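Local coordinates for protein deoxyribodipyrimidine photo-lyase (Oryza sativa Japonica Group, PDB 3UMV) that repairs ultraviolet-damaged DNA by using light and a bound FAD to split cyclobutane pyrimidine dimers back into single pyrimidines, at residues M385-R396 with L420-G428. Residues are numbered along the deposited sequence; the frame is centred on the assembly and turned at random.
With FAD (flavin-adenine dinucleotide), chain I; URE (urea), chain J; EDO (1,2-ethanediol), chain C.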
ATOM      1  N   MET A 385      15.536  -3.500  -7.234  1.00 20.59           N
ATOM      2  CA  MET A 385      14.196  -2.991  -7.509  1.00 18.55           C
ATOM      3  C   MET A 385      13.750  -3.303  -8.950  1.00 15.94           C
ATOM      4  O   MET A 385      12.647  -3.800  -9.181  1.00 14.66           O
ATOM      5  CB  MET A 385      14.138  -1.486  -7.228  1.00 17.43           C
ATOM      6  CG  MET A 385      12.762  -0.886  -7.414  1.00 18.44           C
ATOM      7  SD  MET A 385      12.710   0.894  -7.097  1.00 21.17           S
ATOM      8  CE  MET A 385      13.998   1.472  -8.205  1.00 13.23           C
ATOM      9  N   VAL A 386      14.616  -3.030  -9.921  1.00 17.26           N
ATOM     10  CA  VAL A 386      14.261  -3.228 -11.320  1.00 16.14           C
ATOM     11  C   VAL A 386      13.931  -4.685 -11.635  1.00 18.69           C
ATOM     12  O   VAL A 386      12.915  -4.962 -12.246  1.00 18.64           O
ATOM     13  CB  VAL A 386      15.378  -2.737 -12.278  1.00 13.94           C
ATOM     14  CG1 VAL A 386      15.107  -3.194 -13.712  1.00 19.79           C
ATOM     15  CG2 VAL A 386      15.521  -1.214 -12.212  1.00 14.63           C
ATOM     16  N   HIS A 387      14.787  -5.614 -11.216  1.00 17.13           N
ATOM     17  CA  HIS A 387      14.630  -7.013 -11.632  1.00 17.46           C
ATOM     18  C   HIS A 387      13.857  -7.903 -10.656  1.00 19.69           C
ATOM     19  O   HIS A 387      13.171  -8.838 -11.072  1.00 22.50           O
ATOM     20  CB  HIS A 387      15.989  -7.624 -11.957  1.00 23.42           C
ATOM     21  CG  HIS A 387      16.683  -6.945 -13.090  1.00 25.84           C
ATOM     22  ND1 HIS A 387      16.321  -7.142 -14.405  1.00 23.68           N
ATOM     23  CD2 HIS A 387      17.691  -6.043 -13.108  1.00 23.48           C
ATOM     24  CE1 HIS A 387      17.089  -6.403 -15.185  1.00 27.51           C
ATOM     25  NE2 HIS A 387      17.933  -5.732 -14.423  1.00 26.72           N
ATOM     26  N   HIS A 388      13.968  -7.614  -9.369  1.00 21.06           N
ATOM     27  CA  HIS A 388      13.266  -8.388  -8.350  1.00 21.19           C
ATOM     28  C   HIS A 388      11.905  -7.762  -8.002  1.00 20.60           C
ATOM     29  O   HIS A 388      10.974  -8.473  -7.653  1.00 18.55           O
ATOM     30  CB  HIS A 388      14.149  -8.521  -7.101  1.00 18.58           C
ATOM     31  CG  HIS A 388      13.600  -9.424  -6.040  1.00 17.85           C
ATOM     32  ND1 HIS A 388      13.275  -8.972  -4.779  1.00 24.00           N
ATOM     33  CD2 HIS A 388      13.361 -10.757  -6.033  1.00 17.87           C
ATOM     34  CE1 HIS A 388      12.837  -9.983  -4.050  1.00 23.00           C
ATOM     35  NE2 HIS A 388      12.883 -11.077  -4.786  1.00 21.76           N
ATOM     36  N   GLY A 389      11.794  -6.438  -8.088  1.00 19.39           N
ATOM     37  CA  GLY A 389      10.542  -5.766  -7.770  1.00 14.86           C
ATOM     38  C   GLY A 389      10.319  -5.437  -6.299  1.00 15.92           C
ATOM     39  O   GLY A 389       9.243  -4.981  -5.900  1.00 16.36           O
ATOM     40  N   LYS A 390      11.331  -5.645  -5.470  1.00 15.90           N
ATOM     41  CA  LYS A 390      11.209  -5.301  -4.061  1.00 13.89           C
ATOM     42  C   LYS A 390      12.611  -5.054  -3.525  1.00 19.58           C
ATOM     43  O   LYS A 390      13.362  -5.994  -3.270  1.00 17.81           O
ATOM     44  CB  LYS A 390      10.495  -6.420  -3.287  1.00 15.90           C
ATOM     45  CG  LYS A 390      10.211  -6.103  -1.817  1.00 18.34           C
ATOM     46  CD  LYS A 390       9.428  -7.233  -1.129  1.00 14.03           C
ATOM     47  CE  LYS A 390       9.235  -6.986   0.366  1.00 15.74           C
ATOM     48  NZ  LYS A 390      10.524  -7.094   1.156  1.00 13.09           N
ATOM     49  N   MET A 391      12.976  -3.786  -3.400  1.00 15.76           N
ATOM     50  CA  MET A 391      14.309  -3.427  -2.917  1.00 13.95           C
ATOM     51  C   MET A 391      14.324  -3.614  -1.413  1.00 12.27           C
ATOM     52  O   MET A 391      13.327  -3.344  -0.751  1.00 14.55           O
ATOM     53  CB  MET A 391      14.632  -1.977  -3.241  1.00 11.87           C
ATOM     54  CG  MET A 391      16.039  -1.558  -2.841  1.00 14.69           C
ATOM     55  SD  MET A 391      16.325   0.221  -2.986  1.00 14.33           S
ATOM     56  CE  MET A 391      15.739   0.527  -4.651  1.00 14.78           C
ATOM     57  N   HIS A 392      15.447  -4.086  -0.876  1.00 12.15           N
ATOM     58  CA  HIS A 392      15.553  -4.304   0.549  1.00 12.07           C
ATOM     59  C   HIS A 392      15.297  -3.016   1.331  1.00 16.80           C
ATOM     60  O   HIS A 392      15.822  -1.948   0.981  1.00 13.26           O
ATOM     61  CB  HIS A 392      16.930  -4.863   0.909  1.00 16.16           C
ATOM     62  CG  HIS A 392      17.072  -5.157   2.361  1.00 13.53           C
ATOM     63  ND1 HIS A 392      16.838  -6.409   2.889  1.00 17.92           N
ATOM     64  CD2 HIS A 392      17.398  -4.361   3.407  1.00 14.33           C
ATOM     65  CE1 HIS A 392      17.011  -6.372   4.196  1.00 13.60           C
ATOM     66  NE2 HIS A 392      17.365  -5.146   4.535  1.00 19.83           N
ATOM     67  N   GLY A 393      14.499  -3.122   2.389  1.00 14.80           N
ATOM     68  CA  GLY A 393      14.044  -1.959   3.136  1.00 15.33           C
ATOM     69  C   GLY A 393      15.152  -1.034   3.603  1.00 17.42           C
ATOM     70  O   GLY A 393      15.017   0.197   3.564  1.00 15.92           O
ATOM     71  N   PHE A 394      16.257  -1.607   4.061  1.00 13.95           N
ATOM     72  CA  PHE A 394      17.363  -0.767   4.490  1.00 12.07           C
ATOM     73  C   PHE A 394      17.955  -0.050   3.267  1.00 14.68           C
ATOM     74  O   PHE A 394      18.258   1.136   3.321  1.00 15.00           O
ATOM     75  CB  PHE A 394      18.445  -1.568   5.211  1.00 15.87           C
ATOM     76  CG  PHE A 394      19.563  -0.710   5.720  1.00 17.25           C
ATOM     77  CD1 PHE A 394      19.496  -0.147   6.987  1.00 20.41           C
ATOM     78  CD2 PHE A 394      20.654  -0.422   4.919  1.00 19.49           C
ATOM     79  CE1 PHE A 394      20.518   0.655   7.456  1.00 24.14           C
ATOM     80  CE2 PHE A 394      21.677   0.386   5.384  1.00 23.06           C
ATOM     81  CZ  PHE A 394      21.605   0.923   6.652  1.00 24.94           C
ATOM     82  N   MET A 395      18.095  -0.774   2.161  1.00 14.13           N
ATOM     83  CA  MET A 395      18.655  -0.171   0.946  1.00 15.07           C
ATOM     84  C   MET A 395      17.762   0.953   0.365  1.00 11.32           C
ATOM     85  O   MET A 395      18.281   1.858  -0.276  1.00 13.08           O
ATOM     86  CB  MET A 395      18.993  -1.216  -0.135  1.00 12.42           C
ATOM     87  CG  MET A 395      20.229  -2.084   0.178  1.00 13.73           C
ATOM     88  SD  MET A 395      21.610  -1.183   0.902  1.00 17.16           S
ATOM     89  CE  MET A 395      21.966  -0.011  -0.398  1.00 15.21           C
ATOM     90  N   ARG A 396      16.443   0.916   0.595  1.00 10.03           N
ATOM     91  CA  ARG A 396      15.572   2.005   0.111  1.00 11.99           C
ATOM     92  C   ARG A 396      15.964   3.374   0.673  1.00 10.32           C
ATOM     93  O   ARG A 396      15.926   4.393  -0.053  1.00 11.51           O
ATOM     94  CB  ARG A 396      14.089   1.711   0.383  1.00 12.63           C
ATOM     95  CG  ARG A 396      13.570   0.511  -0.373  1.00 12.35           C
ATOM     96  CD  ARG A 396      12.047   0.451  -0.347  1.00 16.35           C
ATOM     97  NE  ARG A 396      11.578  -0.918  -0.545  1.00 17.84           N
ATOM     98  CZ  ARG A 396      10.384  -1.235  -1.024  1.00 19.62           C
ATOM     99  NH1 ARG A 396       9.549  -0.277  -1.395  1.00 18.58           N
ATOM    100  NH2 ARG A 396      10.031  -2.512  -1.154  1.00 18.16           N
ATOM    101  N   LEU A 420      10.662   6.282  -9.900  1.00 13.04           N
ATOM    102  CA  LEU A 420      11.300   4.967  -9.939  1.00 11.62           C
ATOM    103  C   LEU A 420      10.612   3.956  -9.026  1.00 13.43           C
ATOM    104  O   LEU A 420      10.367   2.820  -9.420  1.00 14.95           O
ATOM    105  CB  LEU A 420      12.775   5.082  -9.570  1.00  9.30           C
ATOM    106  CG  LEU A 420      13.581   5.808 -10.647  1.00 16.87           C
ATOM    107  CD1 LEU A 420      15.014   6.045 -10.191  1.00 12.84           C
ATOM    108  CD2 LEU A 420      13.534   5.024 -11.960  1.00 17.69           C
ATOM    109  N   ASN A 421      10.319   4.386  -7.809  1.00 12.25           N
ATOM    110  CA  ASN A 421       9.646   3.550  -6.825  1.00 12.59           C
ATOM    111  C   ASN A 421       8.294   3.052  -7.353  1.00 11.99           C
ATOM    112  O   ASN A 421       7.969   1.868  -7.292  1.00 17.06           O
ATOM    113  CB  ASN A 421       9.480   4.360  -5.536  1.00 10.17           C
ATOM    114  CG  ASN A 421       8.832   3.564  -4.414  1.00 15.20           C
ATOM    115  OD1 ASN A 421       9.525   2.944  -3.605  1.00 18.95           O
ATOM    116  ND2 ASN A 421       7.499   3.580  -4.362  1.00 16.59           N
ATOM    117  N   ASP A 422       7.510   3.972  -7.889  1.00 13.10           N
ATOM    118  CA  ASP A 422       6.195   3.629  -8.422  1.00 15.11           C
ATOM    119  C   ASP A 422       6.271   2.791  -9.699  1.00 14.83           C
ATOM    120  O   ASP A 422       5.391   1.979  -9.960  1.00 16.30           O
ATOM    121  CB  ASP A 422       5.391   4.910  -8.650  1.00 18.10           C
ATOM    122  CG  ASP A 422       4.901   5.538  -7.343  1.00 16.51           C
ATOM    123  OD1 ASP A 422       5.260   5.061  -6.235  1.00 17.10           O
ATOM    124  OD2 ASP A 422       4.111   6.493  -7.425  1.00 21.62           O
ATOM    125  N   LYS A 423       7.321   2.981 -10.498  1.00 13.62           N
ATOM    126  CA  LYS A 423       7.465   2.199 -11.716  1.00 12.39           C
ATOM    127  C   LYS A 423       7.798   0.728 -11.440  1.00 16.13           C
ATOM    128  O   LYS A 423       7.219  -0.164 -12.047  1.00 20.13           O
ATOM    129  CB  LYS A 423       8.535   2.816 -12.625  1.00 11.42           C
ATOM    130  CG  LYS A 423       8.832   2.019 -13.866  1.00 15.22           C
ATOM    131  CD  LYS A 423       9.646   2.852 -14.840  1.00 16.08           C
ATOM    132  CE  LYS A 423       9.711   2.186 -16.203  1.00 20.48           C
ATOM    133  NZ  LYS A 423      10.467   3.013 -17.201  1.00 21.51           N
ATOM    134  N   TYR A 424       8.738   0.497 -10.528  1.00 12.84           N
ATOM    135  CA  TYR A 424       9.343  -0.817 -10.351  1.00 13.57           C
ATOM    136  C   TYR A 424       8.893  -1.632  -9.138  1.00 14.45           C
ATOM    137  O   TYR A 424       8.916  -2.870  -9.178  1.00 14.78           O
ATOM    138  CB  TYR A 424      10.873  -0.663 -10.320  1.00 11.34           C
ATOM    139  CG  TYR A 424      11.439  -0.286 -11.681  1.00 12.02           C
ATOM    140  CD1 TYR A 424      11.940   0.986 -11.935  1.00 13.91           C
ATOM    141  CD2 TYR A 424      11.440  -1.202 -12.710  1.00 13.25           C
ATOM    142  CE1 TYR A 424      12.467   1.317 -13.190  1.00 15.54           C
ATOM    143  CE2 TYR A 424      11.958  -0.881 -13.961  1.00 15.08           C
ATOM    144  CZ  TYR A 424      12.455   0.377 -14.191  1.00 17.19           C
ATOM    145  OH  TYR A 424      12.963   0.681 -15.432  1.00 17.44           O
ATOM    146  N   GLU A 425       8.533  -0.967  -8.043  1.00 12.10           N
ATOM    147  CA  GLU A 425       8.190  -1.703  -6.829  1.00 13.86           C
ATOM    148  C   GLU A 425       6.808  -2.356  -6.923  1.00 14.44           C
ATOM    149  O   GLU A 425       5.839  -1.755  -7.381  1.00 16.68           O
ATOM    150  CB  GLU A 425       8.265  -0.809  -5.584  1.00 14.96           C
ATOM    151  CG  GLU A 425       9.600  -0.179  -5.315  1.00 15.99           C
ATOM    152  CD  GLU A 425      10.595  -1.103  -4.615  1.00 24.20           C
ATOM    153  OE1 GLU A 425      11.590  -0.589  -4.075  1.00 19.68           O
ATOM    154  OE2 GLU A 425      10.380  -2.329  -4.590  1.00 26.28           O
ATOM    155  N   ILE A 426       6.725  -3.600  -6.476  1.00 13.02           N
ATOM    156  CA  ILE A 426       5.448  -4.291  -6.430  1.00 12.89           C
ATOM    157  C   ILE A 426       4.540  -3.690  -5.358  1.00 13.74           C
ATOM    158  O   ILE A 426       3.322  -3.768  -5.461  1.00 15.20           O
ATOM    159  CB  ILE A 426       5.647  -5.808  -6.220  1.00 16.54           C
ATOM    160  CG1 ILE A 426       4.318  -6.546  -6.418  1.00 17.81           C
ATOM    161  CG2 ILE A 426       6.297  -6.103  -4.862  1.00 18.09           C
ATOM    162  CD1 ILE A 426       3.700  -6.284  -7.756  1.00 20.13           C
ATOM    163  N   ASP A 427       5.144  -3.039  -4.370  1.00 13.38           N
ATOM    164  CA  ASP A 427       4.424  -2.444  -3.249  1.00 13.19           C
ATOM    165  C   ASP A 427       4.291  -0.914  -3.363  1.00 14.77           C
ATOM    166  O   ASP A 427       3.884  -0.232  -2.413  1.00 11.19           O
ATOM    167  CB  ASP A 427       5.069  -2.879  -1.905  1.00 10.54           C
ATOM    168  CG  ASP A 427       6.545  -2.480  -1.788  1.00 18.77           C
ATOM    169  OD1 ASP A 427       6.999  -1.569  -2.508  1.00 17.88           O
ATOM    170  OD2 ASP A 427       7.261  -3.081  -0.958  1.00 18.60           O
ATOM    171  N   GLY A 428       4.604  -0.392  -4.550  1.00 11.33           N
ATOM    172  CA  GLY A 428       4.664   1.040  -4.792  1.00 10.43           C
ATOM    173  C   GLY A 428       3.312   1.664  -5.076  1.00 11.40           C
ATOM    174  O   GLY A 428       2.287   0.986  -4.989  1.00 15.80           O
TER
HETATM  175  PA  FAD I 801       9.114  -5.770   6.832  1.00 15.32           P
HETATM  176  O1A FAD I 801      10.379  -5.285   7.471  1.00 20.21           O
HETATM  177  O2A FAD I 801       8.837  -7.235   7.028  1.00 16.35           O
HETATM  178  O5B FAD I 801       7.906  -4.875   7.379  1.00 16.20           O
HETATM  179  C5B FAD I 801       6.605  -5.395   7.548  1.00 20.26           C
HETATM  180  C4B FAD I 801       5.566  -4.331   7.176  1.00 15.98           C
HETATM  181  O4B FAD I 801       5.709  -3.154   7.956  1.00 14.28           O
HETATM  182  C3B FAD I 801       5.727  -3.861   5.743  1.00 17.49           C
HETATM  183  O3B FAD I 801       5.090  -4.732   4.838  1.00 17.24           O
HETATM  184  C2B FAD I 801       5.044  -2.527   5.796  1.00 14.42           C
HETATM  185  O2B FAD I 801       3.642  -2.713   5.821  1.00 18.60           O
HETATM  186  C1B FAD I 801       5.451  -2.021   7.157  1.00 15.20           C
HETATM  187  N9A FAD I 801       6.649  -1.170   7.066  1.00 14.24           N
HETATM  188  C8A FAD I 801       7.958  -1.543   7.218  1.00 16.30           C
HETATM  189  N7A FAD I 801       8.721  -0.436   7.063  1.00 13.66           N
HETATM  190  C5A FAD I 801       7.914   0.629   6.800  1.00 13.15           C
HETATM  191  C6A FAD I 801       8.135   1.991   6.560  1.00 14.39           C
HETATM  192  N6A FAD I 801       9.347   2.538   6.650  1.00 18.62           N
HETATM  193  N1A FAD I 801       7.066   2.828   6.329  1.00 14.33           N
HETATM  194  C2A FAD I 801       5.785   2.327   6.344  1.00 16.42           C
HETATM  195  N3A FAD I 801       5.568   0.987   6.575  1.00 15.00           N
HETATM  196  C4A FAD I 801       6.614   0.164   6.811  1.00 14.60           C
HETATM  197  N1  FAD I 801       6.744   0.621   1.569  1.00  9.88           N
HETATM  198  C2  FAD I 801       5.702   0.213   0.789  1.00 14.62           C
HETATM  199  O2  FAD I 801       4.859  -0.524   1.301  1.00 15.69           O
HETATM  200  N3  FAD I 801       5.595   0.642  -0.523  1.00 11.32           N
HETATM  201  C4  FAD I 801       6.554   1.477  -1.069  1.00 13.20           C
HETATM  202  O4  FAD I 801       6.459   1.853  -2.242  1.00 14.63           O
HETATM  203  C4X FAD I 801       7.604   1.896  -0.262  1.00 15.67           C
HETATM  204  N5  FAD I 801       8.597   2.715  -0.749  1.00 16.42           N
HETATM  205  C5X FAD I 801       9.623   3.137   0.074  1.00 13.22           C
HETATM  206  C6  FAD I 801      10.611   3.998  -0.422  1.00 10.28           C
HETATM  207  C7  FAD I 801      11.653   4.422   0.407  1.00 10.31           C
HETATM  208  C7M FAD I 801      12.695   5.359  -0.148  1.00  9.76           C
HETATM  209  C8  FAD I 801      11.703   3.971   1.729  1.00 11.96           C
HETATM  210  C8M FAD I 801      12.799   4.388   2.665  1.00 12.83           C
HETATM  211  C9  FAD I 801      10.728   3.111   2.203  1.00  9.70           C
HETATM  212  C9A FAD I 801       9.693   2.698   1.384  1.00 11.51           C
HETATM  213  N10 FAD I 801       8.727   1.838   1.866  1.00 10.48           N
HETATM  214  C10 FAD I 801       7.695   1.458   1.043  1.00  9.86           C
HETATM  215  C1' FAD I 801       8.754   1.319   3.297  1.00 12.56           C
HETATM  216  C2' FAD I 801       9.529  -0.025   3.475  1.00 12.97           C
HETATM  217  O2' FAD I 801      10.822  -0.046   2.860  1.00 14.04           O
HETATM  218  C3' FAD I 801       8.758  -1.263   2.981  1.00 12.98           C
HETATM  219  O3' FAD I 801       7.466  -1.250   3.528  1.00 13.37           O
HETATM  220  C4' FAD I 801       9.428  -2.586   3.359  1.00 15.73           C
HETATM  221  O4' FAD I 801      10.734  -2.632   2.815  1.00 18.20           O
HETATM  222  C5' FAD I 801       8.559  -3.726   2.831  1.00 13.94           C
HETATM  223  O5' FAD I 801       9.164  -4.997   2.867  1.00 11.85           O
HETATM  224  P   FAD I 801       8.628  -6.089   3.914  1.00 13.52           P
HETATM  225  O1P FAD I 801       7.122  -6.235   3.816  1.00 15.62           O
HETATM  226  O2P FAD I 801       9.356  -7.389   3.691  1.00 14.02           O
HETATM  227  O3P FAD I 801       9.142  -5.358   5.257  1.00 15.16           O
HETATM  228  C   URE J 901      14.128  -8.102  -0.217  1.00 27.67           C
HETATM  229  O   URE J 901      14.552  -7.366  -1.109  1.00 24.40           O
HETATM  230  N1  URE J 901      14.959  -8.782   0.541  1.00 23.56           N
HETATM  231  N2  URE J 901      12.843  -8.335  -0.129  1.00 21.81           N
HETATM  232  C1  EDO C 701      11.141 -11.286  -1.150  1.00 29.33           C
HETATM  233  O1  EDO C 701      11.887 -10.190  -1.524  1.00 31.20           O
HETATM  234  C2  EDO C 701      10.287 -11.141  -0.094  1.00 28.33           C
HETATM  235  O2  EDO C 701      10.609 -10.195   0.852  1.00 25.16           O
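Part of the flavin pocket of this class II photolyase is a salt-bridge network in which the Arg396 guanidinium grips Asp427 end-on and lies against Glu425. NH1 donates to Asp427 OD1 at 3.1 Å with the oxygen in the guanidinium plane, and NH2 reaches Asp427 OD2 at 2.8 Å on its syn lone pair, but OD2 is tilted out of that plane and the paired groups are not coplanar. The Glu425 carboxylate stacks nearly parallel to the guanidinium, 10° apart, with OE1 3.3 Å from Arg396 CZ over one face; no N-H points at this oxygen, so the two groups attract through charge alone. FAD O2' lies over the opposite face, and Arg396 NE also bonds to Met391 O. A leucine in place of Arg396 would probably leave the buried carboxylates of Glu425 and Asp427 without their shared positive charge and Met391 O without its NE donor. Asp427 OD2 is also bonded to Ser285. In the FAD pocket of the photolyase helical domain, the turn 425-428 presents Asp427 O to flavin N3, while Asn421 ND2 donates to flavin O4 and Lys390 NZ to the phosphate oxygen O2P. Glu425 bends at chi2 (-81°), bringing OE2 to the syn-side bond from Met391 N (3.2 Å). Beyond the carboxylate, helix 376-388 packs on the end of helix 410-424. Met385, its CG anti to the backbone N (chi1 -177°), runs across Tyr424 and Glu425, with CG 3.5 Å from Tyr424 CB, and its bent end sets CE on Leu420 CB. Val386 CG2 sits squarely over the Tyr424 ring in a CH-pi contact, 3.9 Å from the centroid. Past both helix ends, Ile426 N makes a nearly straight bond to Gly389 O (2.9 Å).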